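PDB 4HL7: nicotinate phosphoribosyltransferase from Vibrio cholerae, which probably catalyses the ATP-driven formation of nicotinate mononucleotide from nicotinate and phosphoribosyl diphosphate, the step by which nicotinate enters NAD biosynthesis. Local coordinates for residues K161-Q166 with T354-N359; L155-L160 with Q195-A200; V242-S247 with P400-N405. All coordinates share one frame; numbering follows the deposited sequence.

Overall arrangement
Interactions 1 and 2 adjoin, their centres about 8 Å apart, and both use helix 155-174: its first turns pack against helix 192-205 in interaction 2, and the next turn holds the loop after helix 351-354 in interaction 1. Interaction 3 lies on the opposite side of the chain's centre, with its centre about 42 and 43 Å from the other two centres. Interaction 2 is partly buried and largely apolar, made by leucine and valine methyls against the CB and backbone of Asp197, whereas the other two are surface contacts. Interaction 1 rests on one direct lysine-aspartate salt bridge; interaction 3 brings a carboxylate against an aromatic ring and links it through a water to the opposing helix.

Interaction 1 (K161-Q166 with T354-N359); sequences KTKLDQ and TNDLAN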
loop_
_atom_site.group_PDB
_atom_site.type_symbol
_atom_site.label_atom_id
_atom_site.label_comp_id
_atom_site.label_asym_id
_atom_site.label_seq_id
_atom_site.Cartn_x
_atom_site.Cartn_y
_atom_site.Cartn_z
ATOM N N LYS A 161 15.629 17.393 4.446
ATOM C CA LYS A 161 15.962 18.747 3.961
ATOM C C LYS A 161 17.064 18.719 2.885
ATOM O O LYS A 161 16.956 19.397 1.854
ATOM C CB LYS A 161 16.319 19.652 5.137
ATOM C CG LYS A 161 15.076 20.113 5.916
ATOM C CD LYS A 161 15.483 20.731 7.245
ATOM C CE LYS A 161 14.283 21.054 8.144
ATOM N NZ LYS A 161 14.825 21.943 9.226
ATOM N N THR A 162 18.083 17.883 3.100
ATOM C CA THR A 162 19.184 17.724 2.153
ATOM C C THR A 162 18.668 17.144 0.823
ATOM O O THR A 162 19.076 17.582 -0.237
ATOM C CB THR A 162 20.259 16.787 2.696
ATOM O OG1 THR A 162 20.751 17.308 3.941
ATOM C CG2 THR A 162 21.421 16.733 1.735
ATOM N N LYS A 163 17.803 16.132 0.883
ATOM C CA LYS A 163 17.226 15.568 -0.334
ATOM C C LYS A 163 16.371 16.617 -1.063
ATOM O O LYS A 163 16.383 16.717 -2.316
ATOM C CB LYS A 163 16.348 14.313 -0.024
ATOM C CG LYS A 163 17.172 13.193 0.574
ATOM C CD LYS A 163 16.476 11.842 0.767
ATOM C CE LYS A 163 15.323 11.867 1.710
ATOM N NZ LYS A 163 14.933 10.383 1.933
ATOM N N LEU A 164 15.586 17.367 -0.301
ATOM C CA LEU A 164 14.753 18.387 -0.942
ATOM C C LEU A 164 15.573 19.505 -1.642
ATOM O O LEU A 164 15.228 19.900 -2.765
ATOM C CB LEU A 164 13.756 18.987 0.043
ATOM C CG LEU A 164 12.648 18.031 0.494
ATOM C CD1 LEU A 164 11.891 18.723 1.605
ATOM C CD2 LEU A 164 11.716 17.614 -0.659
ATOM N N ASP A 165 16.639 19.993 -1.001
ATOM C CA ASP A 165 17.615 20.876 -1.671
ATOM C C ASP A 165 18.088 20.296 -3.000
ATOM O O ASP A 165 18.069 20.989 -4.007
ATOM C CB ASP A 165 18.851 21.106 -0.816
ATOM C CG ASP A 165 18.584 21.923 0.396
ATOM O OD1 ASP A 165 19.514 21.994 1.213
ATOM O OD2 ASP A 165 17.457 22.486 0.556
ATOM N N GLN A 166 18.519 19.029 -3.007
ATOM C CA GLN A 166 19.075 18.431 -4.231
ATOM C C GLN A 166 18.049 18.173 -5.296
ATOM O O GLN A 166 18.318 18.289 -6.511
ATOM C CB GLN A 166 19.894 17.163 -3.921
ATOM C CG GLN A 166 21.112 17.551 -3.118
ATOM C CD GLN A 166 21.936 16.395 -2.578
ATOM O OE1 GLN A 166 22.805 15.860 -3.267
ATOM N NE2 GLN A 166 21.717 16.063 -1.328
ATOM N N THR A 354 9.434 8.413 4.776
ATOM C CA THR A 354 9.083 8.303 6.219
ATOM C C THR A 354 9.938 7.360 7.029
ATOM O O THR A 354 9.720 7.187 8.260
ATOM C CB THR A 354 7.599 7.887 6.385
ATOM O OG1 THR A 354 7.400 6.589 5.827
ATOM C CG2 THR A 354 6.656 8.907 5.746
ATOM N N ASN A 355 10.946 6.756 6.398
ATOM C CA ASN A 355 11.827 5.863 7.146
ATOM C C ASN A 355 13.214 5.780 6.529
ATOM O O ASN A 355 13.681 4.705 6.147
ATOM C CB ASN A 355 11.189 4.464 7.196
ATOM C CG ASN A 355 11.666 3.661 8.403
ATOM O OD1 ASN A 355 12.673 3.975 9.016
ATOM N ND2 ASN A 355 10.947 2.621 8.729
ATOM N N ASP A 356 13.875 6.919 6.480
ATOM C CA ASP A 356 15.188 7.003 5.862
ATOM C C ASP A 356 16.086 7.815 6.805
ATOM O O ASP A 356 15.827 8.993 7.064
ATOM C CB ASP A 356 15.091 7.672 4.479
ATOM C CG ASP A 356 16.486 7.767 3.783
ATOM O OD1 ASP A 356 16.594 8.286 2.636
ATOM O OD2 ASP A 356 17.453 7.279 4.411
ATOM N N LEU A 357 17.130 7.170 7.331
ATOM C CA LEU A 357 18.074 7.845 8.250
ATOM C C LEU A 357 19.449 7.932 7.590
ATOM O O LEU A 357 20.467 8.168 8.256
ATOM C CB LEU A 357 18.204 7.085 9.596
ATOM C CG LEU A 357 16.885 7.003 10.382
ATOM C CD1 LEU A 357 17.107 6.327 11.729
ATOM C CD2 LEU A 357 16.394 8.422 10.579
ATOM N N ALA A 358 19.446 7.769 6.276
ATOM C CA ALA A 358 20.665 7.873 5.484
ATOM C C ALA A 358 21.776 6.968 6.079
ATOM O O ALA A 358 22.900 7.382 6.222
ATOM C CB ALA A 358 21.123 9.341 5.386
ATOM N N ASN A 359 21.432 5.736 6.426
ATOM C CA ASN A 359 22.430 4.757 6.834
ATOM C C ASN A 359 23.079 5.093 8.163
ATOM O O ASN A 359 24.160 4.616 8.459
ATOM C CB ASN A 359 23.542 4.599 5.765
ATOM C CG ASN A 359 23.008 4.070 4.449
ATOM O OD1 ASN A 359 22.014 3.341 4.417
ATOM N ND2 ASN A 359 23.672 4.435 3.349
#
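Lys163, on helix 155-174, reaches across to form a salt bridge with Asp356, whose other carboxylate oxygen closes an Asx turn in the loop after helix 351-354. The two side chains approach from opposite directions and bridge a wide gap, for the nearest alpha carbons, Lys163 CA and Ala358 CA, are 10.2 Å apart. Lys163 bends once along its chain, at chi3 (-63°), which swings CE and NZ toward the loop. NZ lies 2.8 Å from Asp356 OD1, on the anti side of that oxygen and 28° out of the carboxylate plane. The ammonium has a second acceptor, Phe352 O, and a cation-pi contact with the Phe352 ring, so it is held from more than one direction. Close packing lies on the flanks: Leu164 is buried against helix 192-205, and Leu357 turns away from Lys163 to pack on Pro156. By contrast, Thr162, Gln166 and Ala358 are exposed to solvent, and Gln166 folds back on its own helix, its NE2 lying above the carbonyl plane of Thr162 at 3.2 Å from Thr162 O. The two carboxylate oxygens divide the work: OD1 takes the lysine, while Asp356 OD2 accepts the backbone N-H of Ala358 N at 2.8 Å, a bond that fixes the rotation of the carboxylate.

Interaction 2 (L155-L160 with Q195-A200); sequences LPLKVL and QRDVLA
Leu157 and Leu160, one turn apart near the start of helix 155-174, lean on Asp197 and Val198 of helix 192-205. The short segments run in roughly the same direction, crossing at -31° with their axes 10.1 Å apart. Along the second helix, Gln195 comes first and points elsewhere, its amide hydrogen-bonded to Arg189, Thr186 and Glu183. Arg196 follows, taking no part in the contact but gripping the next residue: its NH2 meets Asp197 OD1 at 3.0 Å, the oxygen lying in the guanidinium plane. That salt bridge steadies the carboxylate, while the aspartate's apolar CB and backbone are left for Leu157. The leucine crosses the Asp197 side chain at about a right angle; its CD1 lies 4.1 Å from Asp197 CB, and its CD2 comes to 3.6 Å from Asp197 O. Val198 and Leu160 form the buried half of the contact. With CG1 anti to the backbone N (chi1 162°), the valine offers that methyl to Leu160, whose CD2 touches Val198 CG1 at 3.9 Å and sits nearly as close to CG2, at 4.1 Å. Leu199 turns away, toward Phe218, and Ala200 lays its CB over one face of the Arg196 guanidinium. Helix 192-205 is thus sandwiched between helices 155-174 and 216-222. Helix 155-174, strand 181-183 and helix 192-205 follow one another in the chain, and the two helices pack together beside the parallel sheet of this TIM-barrel-clan family, which Gln195 reaches through Glu183.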
loop_
_atom_site.group_PDB
_atom_site.type_symbol
_atom_site.label_atom_id
_atom_site.label_comp_id
_atom_site.label_asym_id
_atom_site.label_seq_id
_atom_site.Cartn_x
_atom_site.Cartn_y
_atom_site.Cartn_z
ATOM N N LEU A 155 17.591 14.215 13.171
ATOM C CA LEU A 155 18.136 13.519 11.981
ATOM C C LEU A 155 17.145 13.301 10.838
ATOM O O LEU A 155 17.465 13.588 9.706
ATOM C CB LEU A 155 18.801 12.192 12.360
ATOM C CG LEU A 155 19.500 11.467 11.191
ATOM C CD1 LEU A 155 20.589 12.342 10.549
ATOM C CD2 LEU A 155 20.131 10.200 11.715
ATOM N N PRO A 156 15.919 12.773 11.123
ATOM C CA PRO A 156 15.064 12.503 9.987
ATOM C C PRO A 156 14.781 13.761 9.170
ATOM O O PRO A 156 14.815 13.709 7.936
ATOM C CB PRO A 156 13.764 11.936 10.626
ATOM C CG PRO A 156 14.202 11.451 11.975
ATOM C CD PRO A 156 15.337 12.330 12.399
ATOM N N LEU A 157 14.561 14.907 9.820
ATOM C CA LEU A 157 14.293 16.100 9.024
ATOM C C LEU A 157 15.568 16.666 8.354
ATOM O O LEU A 157 15.472 17.244 7.255
ATOM C CB LEU A 157 13.580 17.184 9.837
ATOM C CG LEU A 157 12.082 17.007 10.079
ATOM C CD1 LEU A 157 11.588 18.189 10.930
ATOM C CD2 LEU A 157 11.314 16.888 8.758
ATOM N N LYS A 158 16.731 16.477 8.969
ATOM C CA LYS A 158 17.987 16.948 8.326
ATOM C C LYS A 158 18.145 16.188 7.022
ATOM O O LYS A 158 18.563 16.749 6.000
ATOM C CB LYS A 158 19.256 16.747 9.211
ATOM C CG LYS A 158 19.477 17.828 10.283
ATOM C CD LYS A 158 20.858 17.740 10.952
ATOM N N VAL A 159 17.849 14.890 7.067
ATOM C CA VAL A 159 18.048 14.023 5.905
ATOM C C VAL A 159 17.084 14.464 4.814
ATOM O O VAL A 159 17.445 14.565 3.618
ATOM C CB VAL A 159 17.783 12.524 6.243
ATOM C CG1 VAL A 159 17.678 11.697 4.958
ATOM C CG2 VAL A 159 18.879 11.987 7.148
ATOM N N LEU A 160 15.834 14.707 5.209
ATOM C CA LEU A 160 14.832 15.098 4.205
ATOM C C LEU A 160 15.201 16.461 3.594
ATOM O O LEU A 160 15.102 16.665 2.373
ATOM C CB LEU A 160 13.446 15.145 4.810
ATOM C CG LEU A 160 12.333 15.570 3.843
ATOM C CD1 LEU A 160 12.208 14.679 2.593
ATOM C CD2 LEU A 160 10.997 15.581 4.612
ATOM N N GLN A 195 6.549 10.650 10.524
ATOM C CA GLN A 195 5.713 10.886 9.337
ATOM C C GLN A 195 5.069 12.259 9.430
ATOM O O GLN A 195 4.929 12.958 8.411
ATOM C CB GLN A 195 4.590 9.850 9.188
ATOM C CG GLN A 195 3.772 10.017 7.877
ATOM C CD GLN A 195 2.713 8.957 7.704
ATOM O OE1 GLN A 195 2.334 8.297 8.666
ATOM N NE2 GLN A 195 2.234 8.772 6.463
ATOM N N ARG A 196 4.569 12.581 10.627
ATOM C CA ARG A 196 3.902 13.879 10.835
ATOM C C ARG A 196 4.844 15.036 10.413
ATOM O O ARG A 196 4.460 15.897 9.612
ATOM C CB ARG A 196 3.426 14.036 12.276
ATOM C CG ARG A 196 2.604 15.321 12.516
ATOM C CD ARG A 196 3.490 16.418 13.098
ATOM N NE ARG A 196 2.898 17.735 12.875
ATOM C CZ ARG A 196 3.606 18.857 12.707
ATOM N NH1 ARG A 196 2.980 20.007 12.511
ATOM N NH2 ARG A 196 4.939 18.823 12.719
ATOM N N ASP A 197 6.074 15.013 10.908
ATOM C CA ASP A 197 7.053 16.078 10.624
ATOM C C ASP A 197 7.459 16.094 9.149
ATOM O O ASP A 197 7.739 17.154 8.578
ATOM C CB ASP A 197 8.305 15.855 11.434
ATOM C CG ASP A 197 8.124 16.189 12.909
ATOM O OD1 ASP A 197 7.121 16.829 13.258
ATOM O OD2 ASP A 197 8.955 15.732 13.715
ATOM N N VAL A 198 7.587 14.903 8.565
ATOM C CA VAL A 198 7.916 14.768 7.163
ATOM C C VAL A 198 6.861 15.413 6.285
ATOM O O VAL A 198 7.191 16.195 5.378
ATOM C CB VAL A 198 8.175 13.282 6.771
ATOM C CG1 VAL A 198 8.090 13.104 5.251
ATOM C CG2 VAL A 198 9.529 12.855 7.372
ATOM N N LEU A 199 5.600 15.155 6.587
ATOM C CA LEU A 199 4.538 15.760 5.811
ATOM C C LEU A 199 4.515 17.302 6.019
ATOM O O LEU A 199 4.353 18.056 5.060
ATOM C CB LEU A 199 3.153 15.094 6.135
ATOM C CG LEU A 199 2.954 13.732 5.443
ATOM C CD1 LEU A 199 1.752 13.035 6.041
ATOM C CD2 LEU A 199 2.665 14.019 3.983
ATOM N N ALA A 200 4.664 17.759 7.277
ATOM C CA ALA A 200 4.747 19.189 7.586
ATOM C C ALA A 200 5.844 19.861 6.746
ATOM O O ALA A 200 5.653 20.953 6.207
ATOM C CB ALA A 200 5.003 19.412 9.077
#

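Interaction 3 (V242-S247 with P400-N405); sequences VNERDS and PIFLAN
Glu244 extends from an Asx-turn loop to the ring of Phe402, tying the turn after helix 232-241, which begins at the predicted phosphohistidine His232 (unmodified here), to helix 400-409 near the C-terminal end of the chain. Its CB points toward that helix, and CG is the first atom to touch, 4.0 Å from Phe402 CZ and equally near CE1. A bend at chi2 (93°) carries CD and the carboxylate along the ring. CD follows, 4.0 Å from Phe402 CE1. At the tip, OE2 makes the closest approach, 3.3 Å from Phe402 CE1, with the carboxylate and ring planes only 21° apart. OE2 makes no direct hydrogen bond to the opposing segment; a water takes that role, donating to Glu244 OE2 at 2.9 Å and to Phe402 O at 3.0 Å. The same water lies over one face of the Phe402 ring, toward its rim, and accepts from ND2 of Asn405, whose OD1 is hydrogen-bonded to Arg409. In the loop, Asn243 OD1 accepts from Arg245 N to form the Asx turn, and the Glu244 carbonyl takes two donors, Ser247 N at 3.1 Å and Ser247 OG, which reaches Glu244 O at 2.7 Å.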
loop_
_atom_site.group_PDB
_atom_site.type_symbol
_atom_site.label_atom_id
_atom_site.label_comp_id
_atom_site.label_asym_id
_atom_site.label_seq_id
_atom_site.Cartn_x
_atom_site.Cartn_y
_atom_site.Cartn_z
ATOM N N VAL A 242 -15.319 -15.132 -8.076
ATOM C CA VAL A 242 -15.839 -15.484 -9.426
ATOM C C VAL A 242 -14.897 -16.502 -10.038
ATOM O O VAL A 242 -13.966 -16.926 -9.399
ATOM C CB VAL A 242 -15.937 -14.211 -10.342
ATOM C CG1 VAL A 242 -16.946 -13.233 -9.677
ATOM C CG2 VAL A 242 -14.570 -13.452 -10.516
ATOM N N ASN A 243 -15.079 -16.843 -11.331
ATOM C CA ASN A 243 -14.122 -17.735 -11.896
ATOM C C ASN A 243 -12.766 -17.056 -11.992
ATOM O O ASN A 243 -12.691 -15.861 -12.209
ATOM C CB ASN A 243 -14.553 -18.238 -13.303
ATOM C CG ASN A 243 -13.640 -19.349 -13.782
ATOM O OD1 ASN A 243 -12.668 -19.089 -14.540
ATOM N ND2 ASN A 243 -13.865 -20.580 -13.241
ATOM N N GLU A 244 -11.677 -17.805 -11.770
ATOM C CA GLU A 244 -10.324 -17.152 -11.777
ATOM C C GLU A 244 -10.063 -16.308 -13.060
ATOM O O GLU A 244 -9.509 -15.220 -13.009
ATOM C CB GLU A 244 -9.208 -18.225 -11.663
ATOM C CG GLU A 244 -9.009 -18.784 -10.239
ATOM C CD GLU A 244 -9.846 -20.051 -10.017
ATOM O OE1 GLU A 244 -10.986 -20.110 -10.574
ATOM O OE2 GLU A 244 -9.382 -20.995 -9.317
ATOM N N ARG A 245 -10.471 -16.841 -14.204
ATOM C CA ARG A 245 -10.174 -16.106 -15.423
ATOM C C ARG A 245 -10.921 -14.750 -15.517
ATOM O O ARG A 245 -10.462 -13.854 -16.260
ATOM C CB ARG A 245 -10.519 -17.012 -16.655
ATOM C CG ARG A 245 -10.331 -16.319 -17.988
ATOM C CD ARG A 245 -8.885 -15.985 -18.269
ATOM N NE ARG A 245 -8.785 -15.294 -19.573
ATOM C CZ ARG A 245 -9.083 -14.009 -19.793
ATOM N NH1 ARG A 245 -9.473 -13.189 -18.831
ATOM N NH2 ARG A 245 -8.965 -13.524 -21.036
ATOM N N ASP A 246 -12.076 -14.623 -14.843
ATOM C CA ASP A 246 -12.853 -13.396 -14.851
ATOM C C ASP A 246 -12.486 -12.470 -13.719
ATOM O O ASP A 246 -13.002 -11.351 -13.634
ATOM C CB ASP A 246 -14.371 -13.747 -14.704
ATOM C CG ASP A 246 -14.881 -14.544 -15.856
ATOM O OD1 ASP A 246 -14.474 -14.230 -17.005
ATOM O OD2 ASP A 246 -15.651 -15.499 -15.609
ATOM N N SER A 247 -11.618 -12.931 -12.812
ATOM C CA SER A 247 -11.382 -12.247 -11.537
ATOM C C SER A 247 -10.932 -10.770 -11.672
ATOM O O SER A 247 -11.475 -9.880 -11.015
ATOM C CB SER A 247 -10.367 -13.034 -10.719
ATOM O OG SER A 247 -9.109 -13.105 -11.369
ATOM N N PRO A 400 0.380 -24.435 -4.082
ATOM C CA PRO A 400 1.072 -24.331 -5.376
ATOM C C PRO A 400 0.216 -24.850 -6.572
ATOM O O PRO A 400 0.424 -24.427 -7.727
ATOM C CB PRO A 400 2.307 -25.226 -5.185
ATOM C CG PRO A 400 1.935 -26.179 -4.095
ATOM C CD PRO A 400 1.088 -25.330 -3.145
ATOM N N ILE A 401 -0.720 -25.747 -6.296
ATOM C CA ILE A 401 -1.654 -26.230 -7.371
ATOM C C ILE A 401 -2.579 -25.108 -7.804
ATOM O O ILE A 401 -2.831 -24.897 -9.002
ATOM C CB ILE A 401 -2.461 -27.466 -6.936
ATOM C CG1 ILE A 401 -1.526 -28.596 -6.525
ATOM C CG2 ILE A 401 -3.487 -27.876 -8.018
ATOM C CD1 ILE A 401 -2.185 -29.889 -5.980
ATOM N N PHE A 402 -3.160 -24.410 -6.865
ATOM C CA PHE A 402 -3.916 -23.186 -7.217
ATOM C C PHE A 402 -3.121 -22.198 -8.093
ATOM O O PHE A 402 -3.630 -21.661 -9.118
ATOM C CB PHE A 402 -4.461 -22.480 -5.974
ATOM C CG PHE A 402 -5.242 -21.267 -6.279
ATOM C CD1 PHE A 402 -6.648 -21.357 -6.490
ATOM C CD2 PHE A 402 -4.627 -20.033 -6.389
ATOM C CE1 PHE A 402 -7.370 -20.187 -6.847
ATOM C CE2 PHE A 402 -5.350 -18.867 -6.733
ATOM C CZ PHE A 402 -6.728 -18.963 -6.949
ATOM N N LEU A 403 -1.884 -21.925 -7.690
ATOM C CA LEU A 403 -1.103 -20.941 -8.424
ATOM C C LEU A 403 -0.815 -21.445 -9.845
ATOM O O LEU A 403 -0.916 -20.645 -10.827
ATOM C CB LEU A 403 0.210 -20.653 -7.664
ATOM C CG LEU A 403 1.148 -19.697 -8.398
ATOM C CD1 LEU A 403 0.513 -18.335 -8.745
ATOM C CD2 LEU A 403 2.464 -19.489 -7.612
ATOM N N ALA A 404 -0.483 -22.733 -9.964
ATOM C CA ALA A 404 -0.198 -23.344 -11.280
ATOM C C ALA A 404 -1.470 -23.247 -12.188
ATOM O O ALA A 404 -1.399 -22.834 -13.369
ATOM C CB ALA A 404 0.293 -24.785 -11.157
ATOM N N ASN A 405 -2.623 -23.590 -11.624
ATOM C CA ASN A 405 -3.860 -23.439 -12.386
ATOM C C ASN A 405 -4.170 -21.994 -12.814
ATOM O O ASN A 405 -4.582 -21.728 -13.952
ATOM C CB ASN A 405 -5.028 -23.989 -11.550
ATOM C CG ASN A 405 -6.304 -23.983 -12.323
ATOM O OD1 ASN A 405 -6.470 -24.762 -13.275
ATOM N ND2 ASN A 405 -7.183 -23.112 -11.957
HETATM O O HOH W 1 -6.493 -21.257 -9.809
#